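Local atomic coordinates of alginate lyase, family PL7 (Zobellia galactanivorans, PDB entry 4BE3), a protein that cleaves alginate by beta-elimination as a polysaccharide lyase of family PL7, acting exolytically on the chain. Residues G79-A84 / S307-E312; V136-E141 / Y154-W159; E195-L200 / K211-L216. All blocks are in the same frame, centred on the assembly; numbering follows the deposited sequence.

Overall arrangement
From the N terminus, the chain first reaches 79-84, the start of strand 80-90, and much later 307-312, the tail after the last strand; contact 1 therefore closes a loop of more than two hundred residues, and both other contacts fall within it. Contact 2 (136-141 with 154-159) and contact 3 (195-200 with 211-216) follow one another as separate hairpins. Contacts 1 and 3 reach the same seven-stranded antiparallel sheet and meet where P311 packs on Y199. Contact 2 belongs to the other sheet, and W138 and T156 press on F212 while W138 also touches L200, so the packing of contact 2 on contact 3 ties the two layers of the sandwich together.

Contact 1: residues G79-A84 / S307-E312; sequences GGKLNA and SGSAPE
K81 puts its CG anti to the backbone N (chi1 -177°) and then bends at chi3 (-66°), which carries its ammonium group to the hydroxyl of S309. In S309 the OG is turned between its own backbone N and carbonyl carbon (chi1 61°), and there it meets the lysine. K81 NZ donates to S309 OG over 2.8 Å. A water makes a second link: it accepts from K81 NZ at 3.1 Å and donates to S307 O at 2.7 Å, so one ammonium group binds the tail at two residues. The aliphatic chain of the same lysine arches past the S307 oxygen, with K81 CB 3.4 Å and K81 CE 3.6 Å from S307 O. The C-terminal tail is thus fastened over the start of strand 80-90 by one lysine, directly and through a water.

Nearer the start of the strand the two backbones come close, with G80 and G308 4.2 Å apart at their CA atoms. This approach depends on the absence of a beta carbon from G308, where one would sit tightly against G80 N. A beta carbon on G79 would run into the carbonyl O of the residue before it.

S307 packs against K72 of the second subunit. Strand 80-90 lies between strands 295-306 and 187-194: the K81 backbone bonds to G306, and that of G80 to V193. The tail leaves the end of strand 295-306 and runs over towards strand 187-194, where S309 O accepts from N192 ND2 and A310 touches Y194.

Contact 2: residues V136-E141 / Y154-W159; sequences VFWNYE and YSTAVW
Backbone hydrogen bonds zip strand 136-141 antiparallel to 154-157. W138 pairs with T156 and Y140 with Y154, each through two N-H...O bonds; Y154 N reaches Y140 O at 2.8 Å. The chain turns a corner at V158 and the register slips by one residue: V158 N and W159 N both donate to V136 O, the latter at 3.2 Å, while V136 N bonds W159 O. Two residues, V158 and W159, stand opposite the single V136, a classic beta bulge.

Among side-chain polar contacts, S155 OG donates to N139 OD1 at 2.9 Å, tilted 27° from the amide's carbonyl plane. The same hydroxyl accepts from M163 N, and N139 ND2 is held by D153. One water donates to W138 O and Y154 O and hydrogen-bonds T156 OG1.

Apolar contacts centre on W138. Its CG stands between its backbone N and carbonyl carbon (chi1 67°), which lays the indole beside T156; T156 CB sits over one face, offset toward the rim, 3.9 Å from the centroid of the five-membered ring of W138, in a CH-pi contact. V158 CG2 comes in at the indole's edge, 3.8 Å from W138 CD1. At the bulge, V136 CB lies 3.7 Å from W159 CE3, and V136 CG2 sits at the edge of that indole, in its plane.

On the face bearing F137 and N139, the phenylalanine stacks on F124 of strand 121-126, the next strand of this sheet. On the other face W138 meets F212 edge-to-face and touches M198 and L200, packing the hairpin against strands 197-203 and 210-215.

Contact 3: residues E195-L200 / K211-L216; sequences EGIMYL and KFTKNL
M198 and K214 bond twice through their backbones, M198 N to K214 O at 2.8 Å and K214 N to M198 O at 2.7 Å. L200 and F212 form a second two-bond pair, with F212 N reaching L200 O at 3.0 Å. At the end of the ladder L216 N donates to G196 O, nearly in line with the C=O bond. Three of these carbonyls also receive a CA-H contact: M198 O from T213, F212 O from Y199 and L200 O from K211. The Y199 backbone, in a non-hydrogen-bonded pair with T213, bonds N192 on the other side. The amide oxygen of N215 accepts from L217 N, and the K214 side chain makes a cation-pi contact with Y140.

On the face carrying I197, Y199 and T213, the methyl carbons I197 CG2 and T213 CG2 are tight at 3.5 Å. The Y199 ring lies between I197 CG2, offset toward the rim of one face, and P311 CG over the other, while Y199 CE1 meets T213 CG2 at 3.7 Å. Replacing Y199 by an alanine would probably leave I197 CG2 and T213 CG2 without the ring beside them and open a gap between P311 and I197. On the opposite face M198 CB touches L216 CG, just past strand 210-215, at 4.0 Å, and L200 CB lies at the edge of the F212 ring.

The pair is an antiparallel beta hairpin at one border of the seven-stranded sheet, its M198, L200 and F212 face packed on the other sheet as in the beta-sandwich of this concanavalin-like lyase family.

Contact 1: residues G79-A84 / S307-E312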
loop_
_atom_site.group_PDB
_atom_site.type_symbol
_atom_site.label_atom_id
_atom_site.label_comp_id
_atom_site.label_asym_id
_atom_site.label_seq_id
_atom_site.Cartn_x
_atom_site.Cartn_y
_atom_site.Cartn_z
ATOM N N GLY A 79 -4.175 1.791 4.864
ATOM C CA GLY A 79 -3.369 2.646 5.851
ATOM C C GLY A 79 -2.061 3.107 5.389
ATOM O O GLY A 79 -1.619 2.839 4.231
ATOM N N GLY A 80 -1.430 3.941 6.263
ATOM C CA GLY A 80 -0.149 4.479 5.897
ATOM C C GLY A 80 0.230 5.469 7.023
ATOM O O GLY A 80 -0.675 5.938 7.743
ATOM N N LYS A 81 1.487 5.753 7.126
ATOM C CA LYS A 81 1.968 6.705 8.195
ATOM C C LYS A 81 2.977 7.576 7.621
ATOM O O LYS A 81 3.921 7.164 6.849
ATOM C CB LYS A 81 2.569 5.854 9.333
ATOM C CG LYS A 81 3.019 6.747 10.499
ATOM C CD LYS A 81 3.812 5.941 11.563
ATOM C CE LYS A 81 2.895 4.931 12.219
ATOM N NZ LYS A 81 3.687 4.158 13.258
ATOM N N LEU A 82 2.886 8.895 7.964
ATOM C CA LEU A 82 3.852 9.828 7.535
ATOM C C LEU A 82 4.368 10.544 8.810
ATOM O O LEU A 82 3.553 11.001 9.631
ATOM C CB LEU A 82 3.209 10.908 6.624
ATOM C CG LEU A 82 4.088 12.114 6.322
ATOM C CD1 LEU A 82 5.343 11.688 5.417
ATOM C CD2 LEU A 82 3.210 13.099 5.450
ATOM N N ASN A 83 5.685 10.615 9.004
ATOM C CA ASN A 83 6.283 11.390 10.089
ATOM C C ASN A 83 7.129 12.481 9.540
ATOM O O ASN A 83 7.994 12.237 8.662
ATOM C CB ASN A 83 7.260 10.439 10.897
ATOM C CG ASN A 83 6.498 9.571 11.898
ATOM O OD1 ASN A 83 6.198 10.042 13.026
ATOM N ND2 ASN A 83 6.019 8.496 11.492
ATOM N N ALA A 84 6.975 13.731 10.057
ATOM C CA ALA A 84 7.799 14.769 9.641
ATOM C C ALA A 84 8.305 15.633 10.808
ATOM O O ALA A 84 7.647 15.768 11.801
ATOM C CB ALA A 84 7.052 15.714 8.676
ATOM N N SER A 307 4.087 2.038 7.472
ATOM C CA SER A 307 2.798 1.476 7.429
ATOM C C SER A 307 2.026 2.098 8.651
ATOM O O SER A 307 2.571 2.441 9.669
ATOM C CB SER A 307 3.006 -0.087 7.256
ATOM O OG SER A 307 3.358 -0.317 8.481
ATOM N N GLY A 308 0.705 2.162 8.479
ATOM C CA GLY A 308 -0.204 2.492 9.567
ATOM C C GLY A 308 -0.016 1.502 10.747
ATOM O O GLY A 308 0.320 0.276 10.530
ATOM N N SER A 309 -0.182 1.965 11.969
ATOM C CA SER A 309 -0.060 1.091 13.140
ATOM C C SER A 309 -1.096 1.343 14.177
ATOM O O SER A 309 -1.570 2.425 14.388
ATOM C CB SER A 309 1.343 1.177 13.752
ATOM O OG SER A 309 1.672 2.474 14.201
ATOM N N ALA A 310 -1.432 0.288 14.931
ATOM C CA ALA A 310 -2.438 0.370 16.054
ATOM C C ALA A 310 -1.865 1.324 17.093
ATOM O O ALA A 310 -0.736 1.171 17.474
ATOM C CB ALA A 310 -2.551 -1.055 16.686
ATOM N N PRO A 311 -2.610 2.381 17.500
ATOM C CA PRO A 311 -1.969 3.174 18.606
ATOM C C PRO A 311 -1.775 2.249 19.897
ATOM O O PRO A 311 -2.692 1.467 20.199
ATOM C CB PRO A 311 -2.970 4.322 18.839
ATOM C CG PRO A 311 -3.897 4.280 17.640
ATOM C CD PRO A 311 -3.975 2.833 17.189
ATOM N N GLU A 312 -0.615 2.309 20.558
ATOM C CA GLU A 312 -0.245 1.349 21.643
ATOM C C GLU A 312 -1.149 1.498 22.848
ATOM O O GLU A 312 -1.540 2.620 23.171
ATOM C CB GLU A 312 1.169 1.630 22.104
ATOM C CG GLU A 312 1.291 3.059 22.585
ATOM C CD GLU A 312 1.197 4.076 21.437
ATOM O OE1 GLU A 312 0.097 4.345 20.855
ATOM O OE2 GLU A 312 2.263 4.639 21.109
HETATM O O HOH W 1 4.859 2.372 11.055
#

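Contact 2: residues V136-E141 / Y154-W159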
loop_
_atom_site.group_PDB
_atom_site.type_symbol
_atom_site.label_atom_id
_atom_site.label_comp_id
_atom_site.label_asym_id
_atom_site.label_seq_id
_atom_site.Cartn_x
_atom_site.Cartn_y
_atom_site.Cartn_z
ATOM N N VAL A 136 -0.587 26.466 14.243
ATOM C CA VAL A 136 -0.614 25.166 13.449
ATOM C C VAL A 136 -1.989 24.608 13.629
ATOM O O VAL A 136 -2.539 24.564 14.777
ATOM C CB VAL A 136 0.388 24.174 14.064
ATOM C CG1 VAL A 136 0.217 22.765 13.338
ATOM C CG2 VAL A 136 1.844 24.670 13.735
ATOM N N PHE A 137 -2.665 24.255 12.524
ATOM C CA PHE A 137 -3.978 23.709 12.675
ATOM C C PHE A 137 -4.175 22.707 11.529
ATOM O O PHE A 137 -3.317 22.683 10.588
ATOM C CB PHE A 137 -5.120 24.769 12.524
ATOM C CG PHE A 137 -4.981 25.685 11.335
ATOM C CD1 PHE A 137 -5.598 25.301 10.090
ATOM C CD2 PHE A 137 -4.432 26.992 11.513
ATOM C CE1 PHE A 137 -5.620 26.184 8.937
ATOM C CE2 PHE A 137 -4.395 27.862 10.340
ATOM C CZ PHE A 137 -4.998 27.466 9.138
ATOM N N TRP A 138 -5.168 21.859 11.601
ATOM C CA TRP A 138 -5.328 20.914 10.469
ATOM C C TRP A 138 -6.760 20.903 10.002
ATOM O O TRP A 138 -7.664 21.048 10.821
ATOM C CB TRP A 138 -4.851 19.501 10.868
ATOM C CG TRP A 138 -5.710 18.870 11.917
ATOM C CD1 TRP A 138 -5.554 19.029 13.295
ATOM C CD2 TRP A 138 -6.811 17.915 11.714
ATOM N NE1 TRP A 138 -6.435 18.216 13.959
ATOM C CE2 TRP A 138 -7.234 17.528 13.060
ATOM C CE3 TRP A 138 -7.417 17.331 10.565
ATOM C CZ2 TRP A 138 -8.282 16.610 13.305
ATOM C CZ3 TRP A 138 -8.460 16.395 10.825
ATOM C CH2 TRP A 138 -8.877 16.067 12.137
ATOM N N ASN A 139 -6.975 20.712 8.704
ATOM C CA ASN A 139 -8.359 20.819 8.148
ATOM C C ASN A 139 -8.749 19.418 7.586
ATOM O O ASN A 139 -7.863 18.731 6.989
ATOM C CB ASN A 139 -8.331 21.693 6.916
ATOM C CG ASN A 139 -8.327 23.171 7.310
ATOM O OD1 ASN A 139 -7.990 23.476 8.451
ATOM N ND2 ASN A 139 -8.659 24.095 6.307
ATOM N N TYR A 140 -10.009 19.062 7.769
ATOM C CA TYR A 140 -10.568 17.821 7.156
ATOM C C TYR A 140 -11.479 18.350 6.072
ATOM O O TYR A 140 -12.377 19.188 6.399
ATOM C CB TYR A 140 -11.405 17.123 8.252
ATOM C CG TYR A 140 -12.169 15.953 7.625
ATOM C CD1 TYR A 140 -11.473 14.736 7.388
ATOM C CD2 TYR A 140 -13.544 16.090 7.296
ATOM C CE1 TYR A 140 -12.150 13.645 6.850
ATOM C CE2 TYR A 140 -14.251 15.002 6.723
ATOM C CZ TYR A 140 -13.475 13.797 6.499
ATOM O OH TYR A 140 -14.193 12.706 5.907
ATOM N N GLU A 141 -11.374 17.881 4.802
ATOM C CA GLU A 141 -12.337 18.342 3.814
ATOM C C GLU A 141 -13.351 17.236 3.576
ATOM O O GLU A 141 -12.966 16.016 3.470
ATOM C CB GLU A 141 -11.533 18.608 2.564
ATOM C CG GLU A 141 -12.495 18.989 1.402
ATOM C CD GLU A 141 -11.649 19.465 0.224
ATOM O OE1 GLU A 141 -10.543 18.907 -0.130
ATOM O OE2 GLU A 141 -12.120 20.458 -0.417
ATOM N N TYR A 154 -13.216 21.612 7.590
ATOM C CA TYR A 154 -13.465 21.869 8.991
ATOM C C TYR A 154 -12.118 21.925 9.666
ATOM O O TYR A 154 -11.296 21.021 9.522
ATOM C CB TYR A 154 -14.223 20.713 9.510
ATOM C CG TYR A 154 -14.474 20.879 10.997
ATOM C CD1 TYR A 154 -15.043 22.073 11.520
ATOM C CD2 TYR A 154 -13.970 19.931 11.912
ATOM C CE1 TYR A 154 -15.195 22.252 12.943
ATOM C CE2 TYR A 154 -14.206 20.042 13.286
ATOM C CZ TYR A 154 -14.809 21.187 13.794
ATOM O OH TYR A 154 -14.936 21.259 15.127
ATOM N N SER A 155 -11.789 23.064 10.313
ATOM C CA SER A 155 -10.453 23.331 10.765
ATOM C C SER A 155 -10.301 23.142 12.276
ATOM O O SER A 155 -11.148 23.636 13.075
ATOM C CB SER A 155 -10.105 24.858 10.410
ATOM O OG SER A 155 -8.754 25.058 10.719
ATOM N N THR A 156 -9.248 22.511 12.725
ATOM C CA THR A 156 -9.074 22.181 14.143
ATOM C C THR A 156 -7.739 22.685 14.601
ATOM O O THR A 156 -6.660 22.314 14.003
ATOM C CB THR A 156 -9.093 20.652 14.323
ATOM O OG1 THR A 156 -10.424 20.184 14.046
ATOM C CG2 THR A 156 -8.801 20.246 15.796
ATOM N N ALA A 157 -7.676 23.531 15.623
ATOM C CA ALA A 157 -6.417 24.048 16.090
ATOM C C ALA A 157 -5.488 23.067 16.790
ATOM O O ALA A 157 -6.010 22.122 17.496
ATOM C CB ALA A 157 -6.693 25.182 17.085
ATOM N N VAL A 158 -4.194 23.159 16.497
ATOM C CA VAL A 158 -3.226 22.365 17.274
ATOM C C VAL A 158 -2.585 23.279 18.327
ATOM O O VAL A 158 -2.796 23.065 19.600
ATOM C CB VAL A 158 -2.077 21.777 16.315
ATOM C CG1 VAL A 158 -1.124 20.956 17.191
ATOM C CG2 VAL A 158 -2.859 20.885 15.318
ATOM N N TRP A 159 -1.793 24.253 17.899
ATOM C CA TRP A 159 -1.198 25.287 18.850
ATOM C C TRP A 159 -1.634 26.589 18.206
ATOM O O TRP A 159 -1.421 26.839 17.002
ATOM C CB TRP A 159 0.306 25.267 18.780
ATOM C CG TRP A 159 0.802 23.898 19.279
ATOM C CD1 TRP A 159 0.666 23.347 20.546
ATOM C CD2 TRP A 159 1.597 23.002 18.515
ATOM N NE1 TRP A 159 1.326 22.089 20.608
ATOM C CE2 TRP A 159 1.924 21.856 19.382
ATOM C CE3 TRP A 159 2.058 23.035 17.161
ATOM C CZ2 TRP A 159 2.632 20.753 18.923
ATOM C CZ3 TRP A 159 2.842 21.898 16.709
ATOM C CH2 TRP A 159 3.108 20.776 17.593
HETATM O O HOH W 2 -10.295 19.262 11.402
#

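Contact 3: residues E195-L200 / K211-L216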
loop_
_atom_site.group_PDB
_atom_site.type_symbol
_atom_site.label_atom_id
_atom_site.label_comp_id
_atom_site.label_asym_id
_atom_site.label_seq_id
_atom_site.Cartn_x
_atom_site.Cartn_y
_atom_site.Cartn_z
ATOM N N GLU A 195 -6.283 0.971 9.588
ATOM C CA GLU A 195 -7.571 0.448 9.416
ATOM C C GLU A 195 -8.651 1.550 9.236
ATOM O O GLU A 195 -9.739 1.466 9.787
ATOM C CB GLU A 195 -7.926 -0.450 10.620
ATOM C CG GLU A 195 -6.949 -1.624 10.551
ATOM C CD GLU A 195 -7.316 -2.746 11.565
ATOM O OE1 GLU A 195 -8.084 -2.540 12.548
ATOM O OE2 GLU A 195 -6.767 -3.819 11.389
ATOM N N GLY A 196 -8.303 2.549 8.477
ATOM C CA GLY A 196 -9.297 3.523 8.078
ATOM C C GLY A 196 -9.455 4.662 9.108
ATOM O O GLY A 196 -10.297 5.538 8.869
ATOM N N ILE A 197 -8.740 4.580 10.217
ATOM C CA ILE A 197 -8.856 5.630 11.270
ATOM C C ILE A 197 -7.557 6.431 11.297
ATOM O O ILE A 197 -6.470 5.901 11.345
ATOM C CB ILE A 197 -9.223 5.040 12.649
ATOM C CG1 ILE A 197 -10.626 4.245 12.554
ATOM C CG2 ILE A 197 -9.263 6.184 13.655
ATOM C CD1 ILE A 197 -10.929 3.635 13.901
ATOM N N MET A 198 -7.656 7.779 11.224
ATOM C CA MET A 198 -6.506 8.629 11.126
ATOM C C MET A 198 -6.205 9.107 12.570
ATOM O O MET A 198 -7.067 9.759 13.189
ATOM C CB MET A 198 -6.894 9.893 10.238
ATOM C CG MET A 198 -5.700 10.892 10.231
ATOM S SD MET A 198 -6.036 12.071 8.852
ATOM C CE MET A 198 -7.535 13.010 9.470
ATOM N N TYR A 199 -5.029 8.777 13.082
ATOM C CA TYR A 199 -4.575 9.162 14.380
ATOM C C TYR A 199 -3.452 10.193 14.146
ATOM O O TYR A 199 -2.371 9.912 13.502
ATOM C CB TYR A 199 -3.925 7.938 15.085
ATOM C CG TYR A 199 -4.918 6.840 15.292
ATOM C CD1 TYR A 199 -5.819 6.890 16.368
ATOM C CD2 TYR A 199 -4.976 5.779 14.398
ATOM C CE1 TYR A 199 -6.800 5.863 16.596
ATOM C CE2 TYR A 199 -5.937 4.721 14.586
ATOM C CZ TYR A 199 -6.821 4.798 15.693
ATOM O OH TYR A 199 -7.742 3.837 15.849
ATOM N N LEU A 200 -3.619 11.441 14.657
ATOM C CA LEU A 200 -2.629 12.471 14.489
ATOM C C LEU A 200 -1.899 12.742 15.769
ATOM O O LEU A 200 -2.525 12.647 16.858
ATOM C CB LEU A 200 -3.372 13.813 14.048
ATOM C CG LEU A 200 -4.278 13.595 12.860
ATOM C CD1 LEU A 200 -4.947 15.071 12.631
ATOM C CD2 LEU A 200 -3.429 13.244 11.622
ATOM N N LYS A 211 -3.003 15.220 20.359
ATOM C CA LYS A 211 -3.377 14.046 19.505
ATOM C C LYS A 211 -4.796 14.181 19.042
ATOM O O LYS A 211 -5.657 14.753 19.825
ATOM C CB LYS A 211 -3.292 12.794 20.403
ATOM C CG LYS A 211 -1.793 12.404 20.671
ATOM C CD LYS A 211 -1.738 11.060 21.422
ATOM C CE LYS A 211 -0.240 10.937 21.804
ATOM N NZ LYS A 211 0.115 9.684 22.524
ATOM N N PHE A 212 -5.166 13.590 17.897
ATOM C CA PHE A 212 -6.556 13.642 17.429
ATOM C C PHE A 212 -6.869 12.243 16.815
ATOM O O PHE A 212 -5.955 11.620 16.263
ATOM C CB PHE A 212 -6.763 14.634 16.274
ATOM C CG PHE A 212 -6.445 16.057 16.702
ATOM C CD1 PHE A 212 -7.428 16.834 17.298
ATOM C CD2 PHE A 212 -5.162 16.533 16.596
ATOM C CE1 PHE A 212 -7.102 18.160 17.749
ATOM C CE2 PHE A 212 -4.805 17.872 17.059
ATOM C CZ PHE A 212 -5.860 18.660 17.613
ATOM N N THR A 213 -8.136 11.910 16.756
ATOM C CA THR A 213 -8.575 10.631 16.068
ATOM C C THR A 213 -9.643 11.015 15.145
ATOM O O THR A 213 -10.658 11.680 15.554
ATOM C CB THR A 213 -9.084 9.614 17.080
ATOM O OG1 THR A 213 -8.035 9.316 17.971
ATOM C CG2 THR A 213 -9.614 8.328 16.392
ATOM N N LYS A 214 -9.576 10.645 13.881
ATOM C CA LYS A 214 -10.688 10.961 12.946
ATOM C C LYS A 214 -10.944 9.722 12.062
ATOM O O LYS A 214 -10.036 9.291 11.339
ATOM C CB LYS A 214 -10.236 12.146 12.075
ATOM C CG LYS A 214 -11.207 12.530 10.938
ATOM C CD LYS A 214 -12.512 13.091 11.441
ATOM C CE LYS A 214 -13.490 13.464 10.279
ATOM N NZ LYS A 214 -14.852 13.890 10.820
ATOM N N ASN A 215 -12.173 9.161 12.122
ATOM C CA ASN A 215 -12.472 7.977 11.324
ATOM C C ASN A 215 -12.668 8.403 9.883
ATOM O O ASN A 215 -13.491 9.263 9.595
ATOM C CB ASN A 215 -13.763 7.440 11.881
ATOM C CG ASN A 215 -14.091 6.092 11.291
ATOM O OD1 ASN A 215 -13.827 5.815 10.140
ATOM N ND2 ASN A 215 -14.724 5.257 12.103
ATOM N N LEU A 216 -11.894 7.846 8.948
ATOM C CA LEU A 216 -12.082 8.224 7.533
ATOM C C LEU A 216 -13.054 7.313 6.737
ATOM O O LEU A 216 -13.296 7.588 5.549
ATOM C CB LEU A 216 -10.746 8.121 6.842
ATOM C CG LEU A 216 -9.575 8.957 7.465
ATOM C CD1 LEU A 216 -8.310 8.824 6.571
ATOM C CD2 LEU A 216 -10.110 10.494 7.426
#